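Local coordinates for alpha-L-rhamnosidase (Aspergillus terreus, PDB 6GSZ), which probably hydrolyses terminal non-reducing alpha-L-rhamnose residues from alpha-L-rhamnosides, and binds calcium ions, at residues E364-T367 against R368-R371; Y507-P510 against Y511-N515; G569-D572 against R573-Q577. One frame throughout, in Å; residues are numbered along the deposited sequence.

The three contacts illustrate how short segments combine close internal contacts with ties to the surrounding fold. They follow one another along the chain. Contact 1, in the concanavalin-like region, runs from strand 364-365 into the loop before strand 376-380; contacts 2 and 3 belong to the six-hairpin glycosidase region, after helices 488-503 and 545-562 respectively. Contact 1 stands apart, its centre about 29 Å from that of contact 2 and 37 Å from that of contact 3. Contacts 2 and 3, with centres about 18 Å apart, touch where Tyr511 OH lies 3.6 Å from Phe576 CD2. Both rings meet Trp578, a glucose-pocket residue, edge-to-face; the Arg371 side chain of contact 1 comes within about 6 Å of the bound glucose.

Contact 1 of 3, residues E364-T367 against R368-R371; sequences EVAT and RPLR
Thr367 and Leu370 meet in a single turn of 3-10 helix that follows strand 364-365, and the carbonyl oxygen of Thr367 is the focus of the meeting. Leu370 N donates to Thr367 O at 3.0 Å, approaching from above the carbonyl plane, 47° out of it, rather than along a lone pair. A water gives the same oxygen a second hydrogen bond and also donates to Arg371 O, bridging the two ends of the turn. The path of the backbone brings Leu370 CB within 3.3 Å of Thr367 O. From there CG stands anti to the carbonyl carbon of Leu370 (chi1 -62°), and CD1 comes to 4.1 Å from Thr367 CA. The side chain of Thr367 packs on Val355 and Thr357 of strand 351-361. One residue earlier, Ala366 CB lies 4.4 Å from Pro369 CD, a light apolar contact beside the turn. The bent chain of Arg368 carries its guanidinium off to the carbonyl oxygens of Asn752 and Gly754. Beyond the turn, Arg371 forms salt bridges with Asp465 and with Glu466, a residue of the glucose pocket. The result is a 3-10 turn after strand 364-365 in the concanavalin-like region, one that sends the chain toward the sugar-binding region.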
ATOM      1  N   GLU A 364     -11.014  19.811  22.981  1.00 23.94           N
ATOM      2  CA  GLU A 364      -9.920  18.928  23.440  1.00 23.02           C
ATOM      3  C   GLU A 364      -9.612  17.877  22.362  1.00 21.95           C
ATOM      4  O   GLU A 364     -10.444  17.564  21.495  1.00 21.12           O
ATOM      5  CB  GLU A 364     -10.297  18.166  24.715  1.00 26.22           C
ATOM      6  CG  GLU A 364     -10.817  19.052  25.842  1.00 26.42           C
ATOM      7  CD  GLU A 364      -9.767  19.912  26.531  1.00 25.43           C
ATOM      8  OE1 GLU A 364      -8.557  19.623  26.374  1.00 26.68           O
ATOM      9  OE2 GLU A 364     -10.172  20.872  27.230  1.00 32.17           O
ATOM     10  N   VAL A 365      -8.437  17.264  22.465  1.00 21.01           N
ATOM     11  CA  VAL A 365      -8.084  16.183  21.566  1.00 19.00           C
ATOM     12  C   VAL A 365      -9.135  15.069  21.709  1.00 18.76           C
ATOM     13  O   VAL A 365      -9.651  14.839  22.780  1.00 22.31           O
ATOM     14  CB  VAL A 365      -6.642  15.693  21.768  1.00 18.18           C
ATOM     15  CG1 VAL A 365      -5.634  16.800  21.527  1.00 18.69           C
ATOM     16  CG2 VAL A 365      -6.410  15.049  23.119  1.00 20.01           C
ATOM     17  N   ALA A 366      -9.506  14.436  20.584  1.00 17.33           N
ATOM     18  CA  ALA A 366     -10.586  13.457  20.594  1.00 16.48           C
ATOM     19  C   ALA A 366     -10.043  12.025  20.598  1.00 17.29           C
ATOM     20  O   ALA A 366      -9.685  11.499  19.559  1.00 18.14           O
ATOM     21  CB  ALA A 366     -11.445  13.693  19.387  1.00 17.97           C
ATOM     22  N   THR A 367      -9.990  11.384  21.773  1.00 17.26           N
ATOM     23  CA  THR A 367      -9.517  10.017  21.875  1.00 17.64           C
ATOM     24  C   THR A 367     -10.664   9.017  21.721  1.00 16.72           C
ATOM     25  O   THR A 367     -10.447   7.843  21.473  1.00 17.53           O
ATOM     26  CB  THR A 367      -8.784   9.808  23.206  1.00 17.42           C
ATOM     27  OG1 THR A 367      -9.700  10.115  24.250  1.00 19.50           O
ATOM     28  CG2 THR A 367      -7.551  10.671  23.316  1.00 19.19           C
ATOM     29  N   ARG A 368     -11.913   9.465  21.933  1.00 16.40           N
ATOM     30  CA  ARG A 368     -13.041   8.542  21.937  1.00 17.20           C
ATOM     31  C   ARG A 368     -13.033   7.607  20.716  1.00 16.36           C
ATOM     32  O   ARG A 368     -13.164   6.393  20.889  1.00 16.39           O
ATOM     33  CB  ARG A 368     -14.352   9.325  22.048  1.00 17.69           C
ATOM     34  CG  ARG A 368     -15.568   8.432  22.203  1.00 17.49           C
ATOM     35  CD  ARG A 368     -16.119   7.997  20.861  1.00 22.14           C
ATOM     36  NE  ARG A 368     -16.777   9.068  20.128  1.00 22.19           N
ATOM     37  CZ  ARG A 368     -17.456   8.889  18.996  1.00 23.69           C
ATOM     38  NH1 ARG A 368     -17.406   7.710  18.366  1.00 21.07           N
ATOM     39  NH2 ARG A 368     -18.158   9.910  18.531  1.00 21.35           N
ATOM     40  N   PRO A 369     -12.919   8.075  19.442  1.00 15.48           N
ATOM     41  CA  PRO A 369     -13.029   7.155  18.303  1.00 16.93           C
ATOM     42  C   PRO A 369     -11.858   6.182  18.081  1.00 14.98           C
ATOM     43  O   PRO A 369     -11.915   5.322  17.234  1.00 14.80           O
ATOM     44  CB  PRO A 369     -13.178   8.089  17.110  1.00 18.76           C
ATOM     45  CG  PRO A 369     -12.628   9.413  17.526  1.00 20.91           C
ATOM     46  CD  PRO A 369     -12.749   9.483  19.033  1.00 17.29           C
ATOM     47  N   LEU A 370     -10.828   6.288  18.912  1.00 14.14           N
ATOM     48  CA  LEU A 370      -9.696   5.352  18.904  1.00 15.29           C
ATOM     49  C   LEU A 370     -10.093   4.032  19.555  1.00 13.75           C
ATOM     50  O   LEU A 370      -9.380   3.042  19.401  1.00 13.95           O
ATOM     51  CB  LEU A 370      -8.488   5.963  19.613  1.00 15.59           C
ATOM     52  CG  LEU A 370      -7.924   7.235  18.981  1.00 16.88           C
ATOM     53  CD1 LEU A 370      -6.750   7.747  19.802  1.00 20.40           C
ATOM     54  CD2 LEU A 370      -7.531   7.030  17.526  1.00 19.22           C
ATOM     55  N   ARG A 371     -11.202   4.039  20.309  1.00 13.80           N
ATOM     56  CA  ARG A 371     -11.675   2.813  20.978  1.00 14.40           C
ATOM     57  C   ARG A 371     -10.567   2.302  21.911  1.00 16.09           C
ATOM     58  O   ARG A 371     -10.060   3.093  22.677  1.00 17.84           O
ATOM     59  CB  ARG A 371     -12.173   1.776  19.965  1.00 15.02           C
ATOM     60  CG  ARG A 371     -13.302   2.264  19.056  1.00 15.36           C
ATOM     61  CD  ARG A 371     -13.934   1.159  18.238  1.00 15.19           C
ATOM     62  NE  ARG A 371     -12.968   0.454  17.418  1.00 14.51           N
ATOM     63  CZ  ARG A 371     -13.181   0.009  16.191  1.00 14.01           C
ATOM     64  NH1 ARG A 371     -14.361   0.215  15.594  1.00 16.04           N
ATOM     65  NH2 ARG A 371     -12.208  -0.639  15.579  1.00 13.79           N
TER
HETATM   66  O   HOH W   1     -10.474   5.721  23.244  1.00 20.43           O

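Contact 2 of 3, residues Y507-P510 against Y511-N515; sequences YSLP and YVIPN
Pro510 and Asn515 come together within the long loop that joins helices 488-503 and 530-542 of the six-hairpin glycosidase domain, the helical barrel of this enzyme family. No hydrogen bond links residues 507-510 to 511-515; the two segments meet through apolar contacts and a proline against an amide. In the apolar group, Leu509 and Ile513 meet through their terminal methyls, CD1 to CD1 at 3.9 Å, the side chains crossing at about a right angle. Ile513 CD1 also lies 4.0 Å from Pro510 CD, so that one methyl touches two successive residues. The bend of the isoleucine chain brings it there, CG1 standing anti to the carbonyl carbon and chi2 turning to -68°. Helix 488-503 lies against this cluster, with Ala498 on Leu509 and both Asp497 and Glu501 on Ile513.

Polar ties are made to neighbouring parts of the fold. Tyr511 donates from its backbone N to Glu521, has its hydroxyl bonded to Thr522 O, and meets Trp578 of the glucose pocket edge-to-face. Asn515 is held at both ends of its amide, OD1 by His517 N and ND2 by Gly518 O, which should fix the rotation of the group.

That fixed amide is what the proline ring packs against. Asn515 CG extends anti to its own backbone N (chi1 174°), and the two side chains run nearly perpendicular. Pro510 CB lies 3.5 Å from Asn515 CG, and Pro510 CG is equally near, at 3.5 Å, to Asn515 ND2.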
ATOM      1  N   TYR A 507     -11.664 -22.328   0.529  1.00 13.59           N
ATOM      2  CA  TYR A 507     -11.620 -21.617  -0.766  1.00 13.02           C
ATOM      3  C   TYR A 507     -12.310 -20.263  -0.698  1.00 12.04           C
ATOM      4  O   TYR A 507     -12.358 -19.536  -1.689  1.00 12.95           O
ATOM      5  CB  TYR A 507     -12.137 -22.461  -1.919  1.00 14.31           C
ATOM      6  CG  TYR A 507     -11.407 -23.764  -2.044  1.00 16.99           C
ATOM      7  CD1 TYR A 507     -10.082 -23.804  -2.480  1.00 16.99           C
ATOM      8  CD2 TYR A 507     -12.016 -24.959  -1.696  1.00 18.63           C
ATOM      9  CE1 TYR A 507      -9.398 -24.999  -2.598  1.00 19.04           C
ATOM     10  CE2 TYR A 507     -11.335 -26.163  -1.820  1.00 20.43           C
ATOM     11  CZ  TYR A 507     -10.028 -26.182  -2.266  1.00 21.07           C
ATOM     12  OH  TYR A 507      -9.371 -27.379  -2.393  1.00 25.55           O
ATOM     13  N   SER A 508     -12.806 -19.880   0.475  1.00 13.90           N
ATOM     14  CA  SER A 508     -13.310 -18.563   0.756  1.00 13.95           C
ATOM     15  C   SER A 508     -12.161 -17.680   1.262  1.00 13.88           C
ATOM     16  O   SER A 508     -11.207 -18.128   1.853  1.00 17.24           O
ATOM     17  CB  SER A 508     -14.427 -18.667   1.798  1.00 16.91           C
ATOM     18  OG  SER A 508     -15.031 -17.410   1.969  1.00 20.68           O
ATOM     19  N   LEU A 509     -12.265 -16.380   1.054  1.00 14.66           N
ATOM     20  CA  LEU A 509     -11.273 -15.428   1.515  1.00 13.16           C
ATOM     21  C   LEU A 509     -11.693 -14.879   2.875  1.00 13.71           C
ATOM     22  O   LEU A 509     -12.798 -14.374   3.040  1.00 13.90           O
ATOM     23  CB  LEU A 509     -11.136 -14.305   0.487  1.00 14.31           C
ATOM     24  CG  LEU A 509      -9.985 -13.348   0.705  1.00 13.85           C
ATOM     25  CD1 LEU A 509      -8.639 -14.050   0.515  1.00 15.06           C
ATOM     26  CD2 LEU A 509     -10.134 -12.148  -0.224  1.00 14.01           C
ATOM     27  N   PRO A 510     -10.831 -14.966   3.908  1.00 12.26           N
ATOM     28  CA  PRO A 510     -11.114 -14.276   5.166  1.00 11.74           C
ATOM     29  C   PRO A 510     -11.323 -12.784   4.924  1.00 11.62           C
ATOM     30  O   PRO A 510     -10.832 -12.232   3.956  1.00 11.66           O
ATOM     31  CB  PRO A 510      -9.899 -14.544   6.029  1.00 11.83           C
ATOM     32  CG  PRO A 510      -9.348 -15.816   5.474  1.00 12.37           C
ATOM     33  CD  PRO A 510      -9.573 -15.724   3.973  1.00 12.82           C
ATOM     34  N   TYR A 511     -12.059 -12.136   5.806  1.00 10.72           N
ATOM     35  CA  TYR A 511     -12.351 -10.715   5.658  1.00 10.15           C
ATOM     36  C   TYR A 511     -11.107  -9.840   5.658  1.00 10.33           C
ATOM     37  O   TYR A 511     -11.051  -8.830   4.972  1.00 10.91           O
ATOM     38  CB  TYR A 511     -13.366 -10.234   6.697  1.00 10.73           C
ATOM     39  CG  TYR A 511     -14.689 -10.959   6.642  1.00 11.12           C
ATOM     40  CD1 TYR A 511     -15.160 -11.589   5.494  1.00 11.68           C
ATOM     41  CD2 TYR A 511     -15.523 -10.911   7.749  1.00 13.34           C
ATOM     42  CE1 TYR A 511     -16.359 -12.283   5.521  1.00 13.33           C
ATOM     43  CE2 TYR A 511     -16.732 -11.570   7.771  1.00 15.57           C
ATOM     44  CZ  TYR A 511     -17.159 -12.258   6.655  1.00 13.45           C
ATOM     45  OH  TYR A 511     -18.348 -12.934   6.675  1.00 15.04           O
ATOM     46  N   VAL A 512     -10.147 -10.188   6.523  1.00 10.33           N
ATOM     47  CA  VAL A 512      -8.891  -9.456   6.594  1.00 10.48           C
ATOM     48  C   VAL A 512      -7.712 -10.392   6.369  1.00  9.63           C
ATOM     49  O   VAL A 512      -7.781 -11.572   6.695  1.00 10.63           O
ATOM     50  CB  VAL A 512      -8.699  -8.692   7.917  1.00 10.41           C
ATOM     51  CG1 VAL A 512      -9.914  -7.827   8.206  1.00 11.32           C
ATOM     52  CG2 VAL A 512      -8.410  -9.582   9.127  1.00 11.89           C
ATOM     53  N   ILE A 513      -6.664  -9.828   5.758  1.00  9.39           N
ATOM     54  CA  ILE A 513      -5.443 -10.546   5.430  1.00  9.09           C
ATOM     55  C   ILE A 513      -4.270  -9.688   5.855  1.00  9.19           C
ATOM     56  O   ILE A 513      -4.112  -8.537   5.399  1.00 10.20           O
ATOM     57  CB  ILE A 513      -5.318 -10.786   3.927  1.00  9.24           C
ATOM     58  CG1 ILE A 513      -6.523 -11.525   3.337  1.00 13.38           C
ATOM     59  CG2 ILE A 513      -4.012 -11.468   3.576  1.00 10.62           C
ATOM     60  CD1 ILE A 513      -6.714 -12.984   3.769  1.00 11.80           C
ATOM     61  N   PRO A 514      -3.355 -10.187   6.722  1.00 10.19           N
ATOM     62  CA  PRO A 514      -3.399 -11.512   7.373  1.00  9.46           C
ATOM     63  C   PRO A 514      -4.642 -11.738   8.245  1.00  8.91           C
ATOM     64  O   PRO A 514      -5.225 -10.770   8.790  1.00 10.29           O
ATOM     65  CB  PRO A 514      -2.163 -11.471   8.280  1.00 10.01           C
ATOM     66  CG  PRO A 514      -1.190 -10.533   7.538  1.00 11.07           C
ATOM     67  CD  PRO A 514      -2.118  -9.449   7.014  1.00 10.38           C
ATOM     68  N   ASN A 515      -5.066 -12.994   8.283  1.00 10.46           N
ATOM     69  CA  ASN A 515      -6.311 -13.344   8.933  1.00 11.64           C
ATOM     70  C   ASN A 515      -6.075 -13.600  10.441  1.00 12.72           C
ATOM     71  O   ASN A 515      -5.526 -14.636  10.788  1.00 14.89           O
ATOM     72  CB  ASN A 515      -6.926 -14.562   8.266  1.00 11.72           C
ATOM     73  CG  ASN A 515      -8.157 -15.063   8.982  1.00 12.84           C
ATOM     74  OD1 ASN A 515      -8.855 -14.248   9.594  1.00 13.41           O
ATOM     75  ND2 ASN A 515      -8.450 -16.364   8.802  1.00 15.00           N
TER

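Contact 3 of 3, residues G569-D572 against R573-Q577; sequences GLWD and RSTFQ
Asp572 and Ser574 are joined by two short hydrogen bonds, an Asx turn laid over a type I beta turn that runs from Asp572 to Thr575, in the six-hairpin glycosidase domain. Asp572 OD1 accepts both: from Ser574 OG at 2.6 Å, on the syn side but 26° out of the carboxylate plane, and from Ser574 N at 2.7 Å, nearly in line with the C-O bond. The extended first torsion of the aspartate (chi1 175°) swings the carboxylate over the turn, and these two bonds hold it there.

The backbone oxygen of the same residue is bonded by the last residue of the turn. Thr575 OG1 donates to Asp572 O at 2.7 Å, whereas the classical beta-turn bond to it from Thr575 N is weak. Gln577 NE2 in turn donates to Thr575 OG1 at 3.0 Å, the acceptor lying near the plane of the Gln577 amide; a short relay thus runs from Gln577 through Thr575 to the turn. The other end of that amide, OE1, is bonded to Ser525 N.

Arg573 reaches backward. Its NH1 bonds to Trp571 O at 2.8 Å, on a lone pair in the carbonyl plane, though the bond is bent and the oxygen tilted from the guanidinium plane. NH2 forms a salt bridge with Asp603 of helix 598-619, and lies 3.8 Å from Leu570 CD1.

Packing is completed by the buried Trp571 indole, against Ser602 and Leu606 of that helix. The ring and the Gln577 amide planes stand 74° apart, and Gln577 NE2 sits 3.3 Å above one face of the Trp571 ring, offset toward the rim at CE3.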
ATOM      1  N   GLY A 569     -27.551 -20.526  -9.127  1.00 15.11           N
ATOM      2  CA  GLY A 569     -26.156 -20.118  -9.250  1.00 15.51           C
ATOM      3  C   GLY A 569     -25.830 -18.709  -8.762  1.00 13.30           C
ATOM      4  O   GLY A 569     -24.648 -18.303  -8.872  1.00 14.89           O
ATOM      5  N   LEU A 570     -26.836 -17.942  -8.314  1.00 13.25           N
ATOM      6  CA  LEU A 570     -26.591 -16.646  -7.712  1.00 13.63           C
ATOM      7  C   LEU A 570     -26.232 -16.881  -6.234  1.00 14.34           C
ATOM      8  O   LEU A 570     -26.078 -18.029  -5.823  1.00 14.58           O
ATOM      9  CB  LEU A 570     -27.790 -15.711  -7.913  1.00 14.01           C
ATOM     10  CG  LEU A 570     -28.091 -15.339  -9.373  1.00 14.19           C
ATOM     11  CD1 LEU A 570     -29.371 -14.508  -9.452  1.00 15.83           C
ATOM     12  CD2 LEU A 570     -26.912 -14.599 -10.011  1.00 16.56           C
ATOM     13  N   TRP A 571     -26.055 -15.806  -5.485  1.00 12.40           N
ATOM     14  CA  TRP A 571     -25.724 -15.943  -4.092  1.00 12.82           C
ATOM     15  C   TRP A 571     -26.875 -16.580  -3.306  1.00 14.97           C
ATOM     16  O   TRP A 571     -28.030 -16.251  -3.471  1.00 16.84           O
ATOM     17  CB  TRP A 571     -25.368 -14.599  -3.478  1.00 12.66           C
ATOM     18  CG  TRP A 571     -23.935 -14.176  -3.606  1.00 12.92           C
ATOM     19  CD1 TRP A 571     -23.388 -13.360  -4.543  1.00 12.66           C
ATOM     20  CD2 TRP A 571     -22.849 -14.558  -2.756  1.00 12.11           C
ATOM     21  NE1 TRP A 571     -22.057 -13.202  -4.355  1.00 12.77           N
ATOM     22  CE2 TRP A 571     -21.688 -13.908  -3.238  1.00 12.11           C
ATOM     23  CE3 TRP A 571     -22.750 -15.332  -1.594  1.00 13.64           C
ATOM     24  CZ2 TRP A 571     -20.450 -14.034  -2.612  1.00 12.53           C
ATOM     25  CZ3 TRP A 571     -21.522 -15.480  -0.994  1.00 13.20           C
ATOM     26  CH2 TRP A 571     -20.390 -14.825  -1.487  1.00 13.39           C
ATOM     27  N   ASP A 572     -26.488 -17.417  -2.347  1.00 15.49           N
ATOM     28  CA  ASP A 572     -27.411 -17.937  -1.342  1.00 16.39           C
ATOM     29  C   ASP A 572     -27.942 -16.754  -0.517  1.00 16.02           C
ATOM     30  O   ASP A 572     -27.165 -15.929  -0.011  1.00 16.68           O
ATOM     31  CB  ASP A 572     -26.680 -18.972  -0.487  1.00 18.95           C
ATOM     32  CG  ASP A 572     -27.447 -19.543   0.687  1.00 23.71           C
ATOM     33  OD1 ASP A 572     -28.194 -18.804   1.339  1.00 25.27           O
ATOM     34  OD2 ASP A 572     -27.223 -20.713   0.941  1.00 31.04           O
ATOM     35  N   ARG A 573     -29.271 -16.635  -0.449  1.00 18.67           N
ATOM     36  CA  ARG A 573     -29.909 -15.453   0.142  1.00 18.97           C
ATOM     37  C   ARG A 573     -29.996 -15.546   1.677  1.00 20.97           C
ATOM     38  O   ARG A 573     -30.676 -14.710   2.280  1.00 23.77           O
ATOM     39  CB  ARG A 573     -31.267 -15.176  -0.512  1.00 23.06           C
ATOM     40  CG  ARG A 573     -31.176 -14.549  -1.903  1.00 24.70           C
ATOM     41  CD  ARG A 573     -31.052 -15.538  -3.013  1.00 26.35           C
ATOM     42  NE  ARG A 573     -31.397 -14.847  -4.252  1.00 26.16           N
ATOM     43  CZ  ARG A 573     -30.545 -14.194  -5.046  1.00 22.98           C
ATOM     44  NH1 ARG A 573     -29.258 -14.138  -4.744  1.00 18.16           N
ATOM     45  NH2 ARG A 573     -31.005 -13.602  -6.155  1.00 23.57           N
ATOM     46  N   SER A 574     -29.338 -16.537   2.298  1.00 18.19           N
ATOM     47  CA  SER A 574     -29.257 -16.592   3.757  1.00 19.90           C
ATOM     48  C   SER A 574     -27.874 -16.160   4.255  1.00 19.90           C
ATOM     49  O   SER A 574     -27.602 -16.239   5.461  1.00 23.05           O
ATOM     50  CB  SER A 574     -29.605 -17.961   4.227  1.00 23.79           C
ATOM     51  OG  SER A 574     -28.586 -18.921   3.928  1.00 26.75           O
ATOM     52  N   THR A 575     -26.995 -15.712   3.360  1.00 16.86           N
ATOM     53  CA  THR A 575     -25.645 -15.364   3.753  1.00 15.75           C
ATOM     54  C   THR A 575     -25.528 -13.930   4.289  1.00 15.60           C
ATOM     55  O   THR A 575     -26.131 -13.005   3.820  1.00 16.74           O
ATOM     56  CB  THR A 575     -24.679 -15.494   2.577  1.00 15.43           C
ATOM     57  OG1 THR A 575     -25.143 -14.792   1.420  1.00 15.64           O
ATOM     58  CG2 THR A 575     -24.430 -16.940   2.207  1.00 18.61           C
ATOM     59  N   PHE A 576     -24.701 -13.774   5.332  1.00 15.05           N
ATOM     60  CA  PHE A 576     -24.232 -12.477   5.739  1.00 15.04           C
ATOM     61  C   PHE A 576     -23.570 -11.776   4.546  1.00 13.31           C
ATOM     62  O   PHE A 576     -22.743 -12.405   3.831  1.00 13.11           O
ATOM     63  CB  PHE A 576     -23.254 -12.626   6.911  1.00 14.15           C
ATOM     64  CG  PHE A 576     -22.611 -11.309   7.250  1.00 14.67           C
ATOM     65  CD1 PHE A 576     -23.316 -10.335   7.935  1.00 17.40           C
ATOM     66  CD2 PHE A 576     -21.371 -10.982   6.748  1.00 14.78           C
ATOM     67  CE1 PHE A 576     -22.760  -9.090   8.175  1.00 18.37           C
ATOM     68  CE2 PHE A 576     -20.819  -9.733   6.978  1.00 16.28           C
ATOM     69  CZ  PHE A 576     -21.514  -8.780   7.675  1.00 17.56           C
ATOM     70  N   GLN A 577     -23.816 -10.470   4.432  1.00 13.07           N
ATOM     71  CA  GLN A 577     -23.155  -9.667   3.426  1.00 12.61           C
ATOM     72  C   GLN A 577     -22.857  -8.253   3.965  1.00 13.16           C
ATOM     73  O   GLN A 577     -23.694  -7.656   4.669  1.00 17.65           O
ATOM     74  CB  GLN A 577     -23.972  -9.550   2.140  1.00 12.99           C
ATOM     75  CG  GLN A 577     -24.218 -10.865   1.426  1.00 13.17           C
ATOM     76  CD  GLN A 577     -22.975 -11.495   0.832  1.00 11.44           C
ATOM     77  OE1 GLN A 577     -21.962 -10.814   0.597  1.00 12.82           O
ATOM     78  NE2 GLN A 577     -23.088 -12.792   0.524  1.00 13.32           N
TER